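Local coordinates for MaoC family protein (Mycobacterium tuberculosis H37Rv, PDB 3KHP), which probably catalyses the reversible dehydration of 3-hydroxyacyl thioesters to enoyl thioesters, at residues 76-81 / 152-157; 89-94 / 122-127; 190-195 / 239-244; 197-202 / 265-270. One frame throughout, in Å; residues are numbered along the deposited sequence.

Contact 1 of 4, residues 76-81 / 152-157; sequences TYAVIC and LVAETL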
# COMPACT_ATOMS: atom_id res chain seq x y z
N THR A 76 -9.95 4.72 -12.00
CA THR A 76 -10.66 3.97 -10.97
C THR A 76 -10.37 4.48 -9.58
O THR A 76 -11.07 4.08 -8.63
CB THR A 76 -10.36 2.49 -10.97
OG1 THR A 76 -8.98 2.29 -10.67
CG2 THR A 76 -10.76 1.86 -12.28
N TYR A 77 -9.39 5.38 -9.43
CA TYR A 77 -9.21 6.07 -8.15
C TYR A 77 -10.49 6.86 -7.75
O TYR A 77 -10.65 7.22 -6.60
CB TYR A 77 -7.96 6.96 -8.15
CG TYR A 77 -7.60 7.53 -6.80
CD1 TYR A 77 -7.14 6.69 -5.78
CD2 TYR A 77 -7.77 8.88 -6.52
CE1 TYR A 77 -6.84 7.20 -4.51
CE2 TYR A 77 -7.49 9.41 -5.24
CZ TYR A 77 -7.01 8.55 -4.25
OH TYR A 77 -6.75 9.05 -3.02
N ALA A 78 -11.42 7.11 -8.67
CA ALA A 78 -12.69 7.78 -8.30
C ALA A 78 -13.44 7.02 -7.19
O ALA A 78 -14.12 7.64 -6.41
CB ALA A 78 -13.58 7.96 -9.48
N VAL A 79 -13.27 5.72 -7.09
CA VAL A 79 -13.95 4.97 -6.05
C VAL A 79 -13.43 5.26 -4.65
O VAL A 79 -14.17 5.06 -3.69
CB VAL A 79 -13.97 3.46 -6.32
CG1 VAL A 79 -14.63 3.16 -7.71
CG2 VAL A 79 -12.59 2.84 -6.17
N ILE A 80 -12.23 5.83 -4.54
CA ILE A 80 -11.69 6.20 -3.27
C ILE A 80 -11.90 7.66 -2.91
O ILE A 80 -12.22 7.95 -1.78
CB ILE A 80 -10.20 5.94 -3.22
CG1 ILE A 80 -9.87 4.48 -3.60
CG2 ILE A 80 -9.65 6.32 -1.83
CD1 ILE A 80 -10.51 3.40 -2.65
N CYS A 81 -11.70 8.58 -3.86
CA CYS A 81 -11.90 10.03 -3.63
C CYS A 81 -13.29 10.55 -3.96
O CYS A 81 -13.58 11.73 -3.74
CB CYS A 81 -10.88 10.88 -4.43
SG CYS A 81 -10.96 10.68 -6.19
N LEU A 152 -17.43 19.89 -12.17
CA LEU A 152 -17.65 18.47 -11.89
C LEU A 152 -16.44 17.66 -12.37
O LEU A 152 -16.08 17.70 -13.54
CB LEU A 152 -18.96 18.00 -12.54
CG LEU A 152 -19.26 16.51 -12.44
CD1 LEU A 152 -19.63 16.08 -11.02
CD2 LEU A 152 -20.33 16.14 -13.38
N VAL A 153 -15.80 16.94 -11.46
CA VAL A 153 -14.61 16.16 -11.79
C VAL A 153 -14.91 14.70 -12.02
O VAL A 153 -14.56 14.16 -13.05
CB VAL A 153 -13.56 16.32 -10.69
CG1 VAL A 153 -12.46 15.31 -10.87
CG2 VAL A 153 -13.03 17.76 -10.70
N ALA A 154 -15.60 14.07 -11.06
CA ALA A 154 -15.93 12.62 -11.11
C ALA A 154 -17.37 12.28 -10.66
O ALA A 154 -17.99 12.97 -9.84
CB ALA A 154 -14.94 11.84 -10.26
N GLU A 155 -17.90 11.19 -11.21
CA GLU A 155 -19.16 10.63 -10.77
C GLU A 155 -18.96 9.14 -10.48
O GLU A 155 -18.19 8.46 -11.15
CB GLU A 155 -20.26 10.77 -11.84
CG GLU A 155 -20.58 12.18 -12.30
CD GLU A 155 -21.65 12.21 -13.41
OE1 GLU A 155 -21.26 12.23 -14.61
OE2 GLU A 155 -22.87 12.20 -13.07
N THR A 156 -19.71 8.62 -9.51
CA THR A 156 -19.64 7.21 -9.25
C THR A 156 -21.03 6.63 -9.09
O THR A 156 -21.97 7.30 -8.65
CB THR A 156 -18.78 6.92 -8.00
OG1 THR A 156 -19.27 7.66 -6.88
CG2 THR A 156 -17.35 7.33 -8.24
N LEU A 157 -21.17 5.36 -9.43
CA LEU A 157 -22.41 4.68 -9.24
C LEU A 157 -22.16 3.30 -8.63
O LEU A 157 -21.51 2.46 -9.23
CB LEU A 157 -23.16 4.58 -10.58
CG LEU A 157 -24.63 4.18 -10.48
CD1 LEU A 157 -25.44 5.39 -9.97
CD2 LEU A 157 -25.20 3.63 -11.85
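A78 meets A154 and T156 through apolar groups, and these small groups carry the contact. The methyl carbon CB of A78 lies 4.2 Å from CB of A154. The methyl CG2 of T156 comes in beside it, 4.0 Å from CB of A78. A154 and T156 are two positions apart on the strand, and both CB atoms point at the helical turn. The same T156 CG2 also lies 3.7 Å from the carbonyl O of A78. The interface is small, about 127 Å², and A78, A154 and T156 are all inside the protein.

The hydroxyl of T156 works just outside the contact. Its OG1 sits between the backbone N and the carbonyl carbon (chi1 55°). From there it bonds to the carbonyl O of C82, one residue past the end of 76-81. This leaves CG2 beside the backbone N, where it faces A78.

Backbone bonds hold each side in shape. The O of Y77 accepts from I80 N at 2.9 Å and from C81 N at 3.2 Å, which closes the turn. On the strand, V153 and A154 both face G144 in a classic beta bulge. V79 and A154 also touch strand 103-108. In hydratase 2 relatives the N-terminal hot-dog half has lost most of its long central helix. The single turn 78-81 against the sheet probably corresponds to what remains.

Contact 2 of 4, residues 89-94 / 122-127; sequences AKVGTF and TEVADI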
# COMPACT_ATOMS: atom_id res chain seq x y z
N ALA A 89 -26.55 5.15 4.26
CA ALA A 89 -27.07 5.42 5.59
C ALA A 89 -28.48 6.04 5.57
O ALA A 89 -29.20 5.98 6.56
CB ALA A 89 -26.09 6.33 6.38
N LYS A 90 -28.85 6.64 4.45
CA LYS A 90 -30.20 7.18 4.24
C LYS A 90 -31.27 6.10 4.02
O LYS A 90 -32.45 6.36 4.24
CB LYS A 90 -30.20 8.18 3.07
CG LYS A 90 -29.33 9.44 3.28
CD LYS A 90 -29.92 10.38 4.35
CE LYS A 90 -28.94 11.53 4.70
NZ LYS A 90 -29.34 12.21 5.98
N VAL A 91 -30.84 4.91 3.59
CA VAL A 91 -31.72 3.84 3.12
C VAL A 91 -31.93 2.83 4.22
O VAL A 91 -33.07 2.41 4.51
CB VAL A 91 -31.10 3.14 1.97
CG1 VAL A 91 -31.96 1.96 1.49
CG2 VAL A 91 -30.78 4.15 0.84
N GLY A 92 -30.80 2.44 4.81
CA GLY A 92 -30.76 1.53 5.94
C GLY A 92 -29.36 1.43 6.52
O GLY A 92 -28.53 2.31 6.33
N THR A 93 -29.09 0.33 7.21
CA THR A 93 -27.82 0.16 7.91
C THR A 93 -26.93 -0.95 7.33
O THR A 93 -25.90 -1.29 7.91
CB THR A 93 -28.09 -0.15 9.35
OG1 THR A 93 -28.86 -1.36 9.42
CG2 THR A 93 -28.85 1.05 10.01
N PHE A 94 -27.33 -1.51 6.21
CA PHE A 94 -26.54 -2.52 5.53
C PHE A 94 -25.17 -1.95 5.09
O PHE A 94 -24.96 -0.73 5.04
CB PHE A 94 -27.30 -3.03 4.30
CG PHE A 94 -27.76 -1.94 3.39
CD1 PHE A 94 -26.87 -1.32 2.52
CD2 PHE A 94 -29.08 -1.48 3.45
CE1 PHE A 94 -27.27 -0.28 1.69
CE2 PHE A 94 -29.51 -0.44 2.62
CZ PHE A 94 -28.60 0.17 1.74
N THR A 122 -23.31 12.63 -2.08
CA THR A 122 -23.89 11.37 -2.52
C THR A 122 -25.42 11.34 -2.44
O THR A 122 -26.07 12.20 -1.83
CB THR A 122 -23.34 10.18 -1.71
OG1 THR A 122 -23.88 10.24 -0.39
CG2 THR A 122 -21.83 10.23 -1.63
N GLU A 123 -25.99 10.30 -3.04
CA GLU A 123 -27.41 10.27 -3.24
C GLU A 123 -27.96 8.88 -3.46
O GLU A 123 -27.36 8.05 -4.14
CB GLU A 123 -27.72 11.09 -4.48
CG GLU A 123 -29.20 11.22 -4.75
CD GLU A 123 -29.48 12.01 -6.01
OE1 GLU A 123 -28.51 12.58 -6.63
OE2 GLU A 123 -30.69 12.04 -6.35
N VAL A 124 -29.14 8.64 -2.92
CA VAL A 124 -29.85 7.41 -3.21
C VAL A 124 -30.49 7.58 -4.57
O VAL A 124 -31.45 8.33 -4.72
CB VAL A 124 -30.93 7.12 -2.13
CG1 VAL A 124 -31.58 5.79 -2.40
CG2 VAL A 124 -30.31 7.18 -0.76
N ALA A 125 -29.91 6.93 -5.57
CA ALA A 125 -30.35 7.10 -6.93
C ALA A 125 -31.60 6.31 -7.18
O ALA A 125 -32.47 6.75 -7.91
CB ALA A 125 -29.28 6.66 -7.94
N ASP A 126 -31.66 5.11 -6.62
CA ASP A 126 -32.77 4.22 -6.91
C ASP A 126 -32.84 3.14 -5.87
O ASP A 126 -31.81 2.78 -5.24
CB ASP A 126 -32.66 3.62 -8.32
CG ASP A 126 -34.02 3.13 -8.86
OD1 ASP A 126 -35.06 3.47 -8.27
OD2 ASP A 126 -34.05 2.39 -9.88
N ILE A 127 -34.08 2.69 -5.63
CA ILE A 127 -34.37 1.54 -4.79
C ILE A 127 -35.40 0.66 -5.50
O ILE A 127 -36.45 1.15 -5.95
CB ILE A 127 -34.88 1.93 -3.39
CG1 ILE A 127 -33.91 2.89 -2.71
CG2 ILE A 127 -35.01 0.71 -2.54
CD1 ILE A 127 -34.11 2.98 -1.22
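V91 puts both of its methyls against strand 122-127. Its CG2 presses on CG2 of V124 at 3.5 Å, a tight carbon pair, and the two valine side chains lie aslant to each other. CG2 of V91 also lies 3.7 Å from CG1 of V124. The other methyl, CG1 of V91, meets CD1 of I127 tip to tip at 3.6 Å. It is directed there by a chi1 of 177°, with CG1 opposite the backbone N. K90 adds its CB, 4.0 Å from CG2 of V124. Its chain then bends at chi2, and the amine end leads away.

V124 and I127 both point at V91 although they are three positions apart. The classic beta bulge at A125 and D126, which both face V139, fits this spacing. The strand belongs to the antiparallel sheet of the N-terminal half, probably a hot dog, and 89-94 is a loop laid beside it.

A second shell positions both sides. On the loop, the ring of F94 has CG1 of V91 at its edge, in plane, and packs on V138, L160 and L162. The backbone of V91 bonds to D25. On the strand, V124 pairs through its backbone with G30 and A31, and I127 rests on S28 and I29.

Contact 3 of 4, residues 190-195 / 239-244; sequences IDMPTR and GRALVA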
# COMPACT_ATOMS: atom_id res chain seq x y z
N ILE A 190 -5.94 -9.03 -22.07
CA ILE A 190 -4.88 -8.49 -21.26
C ILE A 190 -4.86 -9.21 -19.92
O ILE A 190 -5.78 -9.05 -19.13
CB ILE A 190 -5.05 -7.01 -21.05
CG1 ILE A 190 -5.41 -6.34 -22.36
CG2 ILE A 190 -3.77 -6.39 -20.40
CD1 ILE A 190 -4.39 -6.52 -23.44
N ASP A 191 -3.84 -10.03 -19.72
CA ASP A 191 -3.60 -10.69 -18.45
C ASP A 191 -2.87 -9.79 -17.48
O ASP A 191 -1.87 -9.16 -17.82
CB ASP A 191 -2.77 -11.95 -18.66
CG ASP A 191 -3.56 -13.06 -19.31
OD1 ASP A 191 -4.78 -12.91 -19.41
OD2 ASP A 191 -2.96 -14.07 -19.72
N MET A 192 -3.36 -9.75 -16.25
CA MET A 192 -2.71 -9.00 -15.20
C MET A 192 -2.61 -9.90 -13.98
O MET A 192 -3.61 -10.38 -13.45
CB MET A 192 -3.49 -7.75 -14.85
CG MET A 192 -3.55 -6.71 -15.93
SD MET A 192 -2.04 -5.77 -16.05
CE MET A 192 -2.59 -4.45 -17.17
N PRO A 193 -1.40 -10.18 -13.55
CA PRO A 193 -1.30 -11.04 -12.38
C PRO A 193 -1.60 -10.25 -11.13
O PRO A 193 -1.58 -9.04 -11.18
CB PRO A 193 0.16 -11.51 -12.40
CG PRO A 193 0.87 -10.59 -13.21
CD PRO A 193 -0.09 -9.99 -14.22
N THR A 194 -1.89 -10.95 -10.04
CA THR A 194 -2.04 -10.31 -8.77
C THR A 194 -1.17 -11.03 -7.80
O THR A 194 -0.79 -12.17 -8.04
CB THR A 194 -3.49 -10.31 -8.29
OG1 THR A 194 -3.85 -11.64 -7.94
CG2 THR A 194 -4.41 -9.79 -9.35
N ARG A 195 -0.85 -10.38 -6.70
CA ARG A 195 0.01 -10.95 -5.69
C ARG A 195 -0.79 -11.54 -4.55
O ARG A 195 -1.83 -11.05 -4.18
CB ARG A 195 0.94 -9.91 -5.11
CG ARG A 195 2.08 -9.51 -6.05
CD ARG A 195 2.87 -8.39 -5.44
NE ARG A 195 3.76 -7.81 -6.46
CZ ARG A 195 4.95 -8.28 -6.80
NH1 ARG A 195 5.63 -7.67 -7.74
NH2 ARG A 195 5.47 -9.36 -6.21
N GLY A 239 -9.21 -2.03 -14.74
CA GLY A 239 -9.03 -0.64 -15.14
C GLY A 239 -7.65 -0.32 -15.74
O GLY A 239 -7.54 0.51 -16.65
N ARG A 240 -6.62 -0.96 -15.21
CA ARG A 240 -5.26 -0.82 -15.73
C ARG A 240 -5.18 -1.46 -17.10
O ARG A 240 -4.58 -0.89 -18.02
CB ARG A 240 -4.24 -1.50 -14.82
CG ARG A 240 -3.82 -0.70 -13.62
CD ARG A 240 -2.38 -1.05 -13.19
NE ARG A 240 -2.38 -2.35 -12.58
CZ ARG A 240 -1.68 -3.41 -12.96
NH1 ARG A 240 -0.83 -3.38 -13.98
NH2 ARG A 240 -1.85 -4.53 -12.27
N ALA A 241 -5.77 -2.64 -17.23
CA ALA A 241 -5.80 -3.31 -18.53
C ALA A 241 -6.50 -2.42 -19.57
O ALA A 241 -6.09 -2.37 -20.73
CB ALA A 241 -6.43 -4.64 -18.44
N LEU A 242 -7.53 -1.68 -19.17
CA LEU A 242 -8.28 -0.90 -20.14
C LEU A 242 -7.52 0.36 -20.52
O LEU A 242 -7.50 0.75 -21.67
CB LEU A 242 -9.69 -0.58 -19.63
CG LEU A 242 -10.52 -1.84 -19.33
CD1 LEU A 242 -11.72 -1.48 -18.45
CD2 LEU A 242 -10.97 -2.59 -20.61
N VAL A 243 -6.88 0.99 -19.53
CA VAL A 243 -6.02 2.10 -19.77
C VAL A 243 -4.91 1.78 -20.78
O VAL A 243 -4.64 2.58 -21.67
CB VAL A 243 -5.40 2.57 -18.49
CG1 VAL A 243 -4.17 3.51 -18.75
CG2 VAL A 243 -6.45 3.26 -17.66
N ALA A 244 -4.31 0.59 -20.65
CA ALA A 244 -3.27 0.17 -21.57
C ALA A 244 -3.81 -0.08 -22.99
O ALA A 244 -3.31 0.47 -23.97
CB ALA A 244 -2.53 -1.08 -21.04
O HOH W 1 -0.58 -6.93 -12.53
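R240 NH2 gives a hydrogen bond of 2.7 Å to a water, and that water gives one to the carbonyl O of P193, also at 2.7 Å. The water lies in the plane of the guanidinium, at its edge. It bridges the helix to the chain just after the strand. A second bond, from R240 NE to the O of V52, helps fix the rotation of the guanidinium.

M192 lies next to this group. Its SD is 3.4 Å from NH1 of R240, and the sulfur approaches the guanidinium obliquely. The bend at chi2 (-77°) turns SD toward R240, and the extended chi3 carries CE on to A241, 3.7 Å from its backbone N. CE also lies 4.0 Å from CB of A241.

Two residues earlier on the strand, I190 sets its CG2 3.7 Å from CB of A241. The small A241 side chain is consistent with the close approach of the segment axes: strand 190-192 and helix 239-244 come to 8.8 Å, at 140° between their directions. The backbone of I190 and M192 pairs with T273 and L271 of the neighbouring strand. The helix is part of 231-245, which probably corresponds to the long helix of the C-terminal hot dog.

The contact is therefore apolar around A241 and polar around R240. The water, the carbonyl O of V52 and probably the polarisable sulfur of M192 help to stabilise the charged guanidinium in a partly buried place.

Contact 4 of 4, residues 197-202 / 265-270; sequences DQALIY and VFPGET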
# COMPACT_ATOMS: atom_id res chain seq x y z
N ASP A 197 -0.10 -11.36 -1.56
CA ASP A 197 -0.24 -10.36 -0.51
C ASP A 197 -0.89 -9.07 -0.99
O ASP A 197 -0.84 -8.07 -0.30
CB ASP A 197 1.12 -10.06 0.10
CG ASP A 197 2.11 -9.43 -0.90
OD1 ASP A 197 1.77 -9.33 -2.12
OD2 ASP A 197 3.24 -9.08 -0.47
N GLN A 198 -1.55 -9.08 -2.15
CA GLN A 198 -2.01 -7.81 -2.70
C GLN A 198 -3.08 -7.10 -1.86
O GLN A 198 -3.09 -5.89 -1.78
CB GLN A 198 -2.50 -7.97 -4.12
CG GLN A 198 -2.61 -6.65 -4.84
CD GLN A 198 -2.46 -6.78 -6.35
OE1 GLN A 198 -1.71 -7.64 -6.86
NE2 GLN A 198 -3.22 -5.97 -7.07
N ALA A 199 -3.96 -7.84 -1.23
CA ALA A 199 -5.00 -7.22 -0.44
C ALA A 199 -4.42 -6.42 0.73
O ALA A 199 -4.99 -5.40 1.14
CB ALA A 199 -6.02 -8.26 0.02
N LEU A 200 -3.29 -6.88 1.27
CA LEU A 200 -2.61 -6.18 2.35
C LEU A 200 -2.12 -4.82 1.97
O LEU A 200 -2.05 -3.94 2.84
CB LEU A 200 -1.43 -6.99 2.93
CG LEU A 200 -1.68 -8.40 3.50
CD1 LEU A 200 -0.43 -9.04 4.00
CD2 LEU A 200 -2.74 -8.43 4.56
N ILE A 201 -1.77 -4.58 0.69
CA ILE A 201 -1.43 -3.21 0.29
C ILE A 201 -2.71 -2.49 -0.15
O ILE A 201 -2.89 -1.29 0.09
CB ILE A 201 -0.47 -3.09 -0.86
CG1 ILE A 201 0.24 -4.40 -1.19
CG2 ILE A 201 0.50 -1.94 -0.58
CD1 ILE A 201 0.89 -5.39 0.05
N TYR A 202 -3.56 -3.20 -0.87
CA TYR A 202 -4.77 -2.55 -1.39
C TYR A 202 -5.66 -1.95 -0.27
O TYR A 202 -6.26 -0.86 -0.44
CB TYR A 202 -5.60 -3.46 -2.32
CG TYR A 202 -6.78 -2.69 -2.80
CD1 TYR A 202 -6.65 -1.77 -3.85
CD2 TYR A 202 -7.99 -2.76 -2.15
CE1 TYR A 202 -7.70 -1.02 -4.26
CE2 TYR A 202 -9.05 -1.99 -2.55
CZ TYR A 202 -8.89 -1.12 -3.60
OH TYR A 202 -9.93 -0.31 -4.00
N VAL A 265 -12.48 -13.18 -6.17
CA VAL A 265 -11.12 -13.44 -6.61
C VAL A 265 -10.25 -13.71 -5.41
O VAL A 265 -10.44 -13.11 -4.33
CB VAL A 265 -10.56 -12.22 -7.40
CG1 VAL A 265 -9.05 -12.34 -7.60
CG2 VAL A 265 -11.28 -12.07 -8.73
N PHE A 266 -9.26 -14.59 -5.55
CA PHE A 266 -8.31 -14.72 -4.45
C PHE A 266 -7.01 -14.04 -4.80
O PHE A 266 -6.59 -14.10 -5.94
CB PHE A 266 -8.13 -16.21 -4.11
CG PHE A 266 -9.40 -16.85 -3.68
CD1 PHE A 266 -9.79 -16.84 -2.34
CD2 PHE A 266 -10.25 -17.45 -4.62
CE1 PHE A 266 -10.99 -17.44 -1.94
CE2 PHE A 266 -11.45 -18.05 -4.20
CZ PHE A 266 -11.81 -18.04 -2.86
N PRO A 267 -6.37 -13.37 -3.83
CA PRO A 267 -5.09 -12.73 -4.21
C PRO A 267 -4.10 -13.80 -4.64
O PRO A 267 -4.04 -14.90 -4.04
CB PRO A 267 -4.64 -12.03 -2.94
CG PRO A 267 -5.77 -12.16 -1.93
CD PRO A 267 -6.70 -13.20 -2.41
N GLY A 268 -3.40 -13.51 -5.75
CA GLY A 268 -2.47 -14.45 -6.37
C GLY A 268 -2.98 -14.93 -7.70
O GLY A 268 -2.22 -15.40 -8.53
N GLU A 269 -4.28 -14.82 -7.92
CA GLU A 269 -4.87 -15.27 -9.20
C GLU A 269 -4.63 -14.24 -10.28
O GLU A 269 -4.49 -13.07 -10.00
CB GLU A 269 -6.37 -15.55 -9.05
CG GLU A 269 -6.69 -16.73 -8.19
CD GLU A 269 -8.16 -17.09 -8.19
OE1 GLU A 269 -9.01 -16.20 -7.92
OE2 GLU A 269 -8.46 -18.28 -8.45
N THR A 270 -4.58 -14.70 -11.51
CA THR A 270 -4.32 -13.85 -12.64
C THR A 270 -5.61 -13.46 -13.25
O THR A 270 -6.43 -14.31 -13.55
CB THR A 270 -3.43 -14.56 -13.68
OG1 THR A 270 -2.11 -14.73 -13.13
CG2 THR A 270 -3.33 -13.75 -14.96
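P267 lies against Q198 and A199 at the start of a short helix. It is the second residue of a type II beta turn from F266 to E269, in the loop between two strands of the C-terminal half, consistent with a hot-dog fold. Its CB sits 4.3 Å from the backbone N of Q198. Its CG lies 4.4 Å from CB of A199. Both distances are at the long end of van der Waals contact, so even the closer part is lightly packed. A199 is packed further by L229 and H230.

The Q198 amide looks elsewhere. Its NE2 bonds to the O of G51, and its OE1 takes the backbone N of R195. Also on the helix side, D197 OD2 forms a salt bridge with R195 of the second subunit, so the helix start takes part in the dimer.

The outer side of the turn is looser. G268 is exposed, and its positive phi of 111° is typical of the third place in this kind of turn. The ring of F266 makes a cation-pi contact with K226.

E269 N closes the turn on F266 O at 3.1 Å. Its carboxylate, held at OE2 by R298, also takes the N-H of F266 through OE1 at 2.9 Å, almost straight at 178° and from above the carboxylate plane.

In the fold
Contacts 1 and 2 come first along the chain, in the N-terminal half, with 89-94 and 122-127 falling between 76-81 and 152-157. Contacts 3 and 4 follow in the MaoC-like domain, and their segments interleave. Contacts 1, 2 and 3 all reach the same antiparallel sheet. Contacts 2 and 3 lie on opposite sides of the chain's centre, with centres 32 Å apart. Contact 3 and contact 4 are neighbours, 13 Å between centres, joined by T194 OG1, which probably bonds to G268 N and E269 O. Contact 1 touches both through T76 with G239 and I80 with Y202. The halves touch at 76-81 and are joined in the sheet, where 103-108 pairs with 254-261, consistent with a double hot-dog subunit.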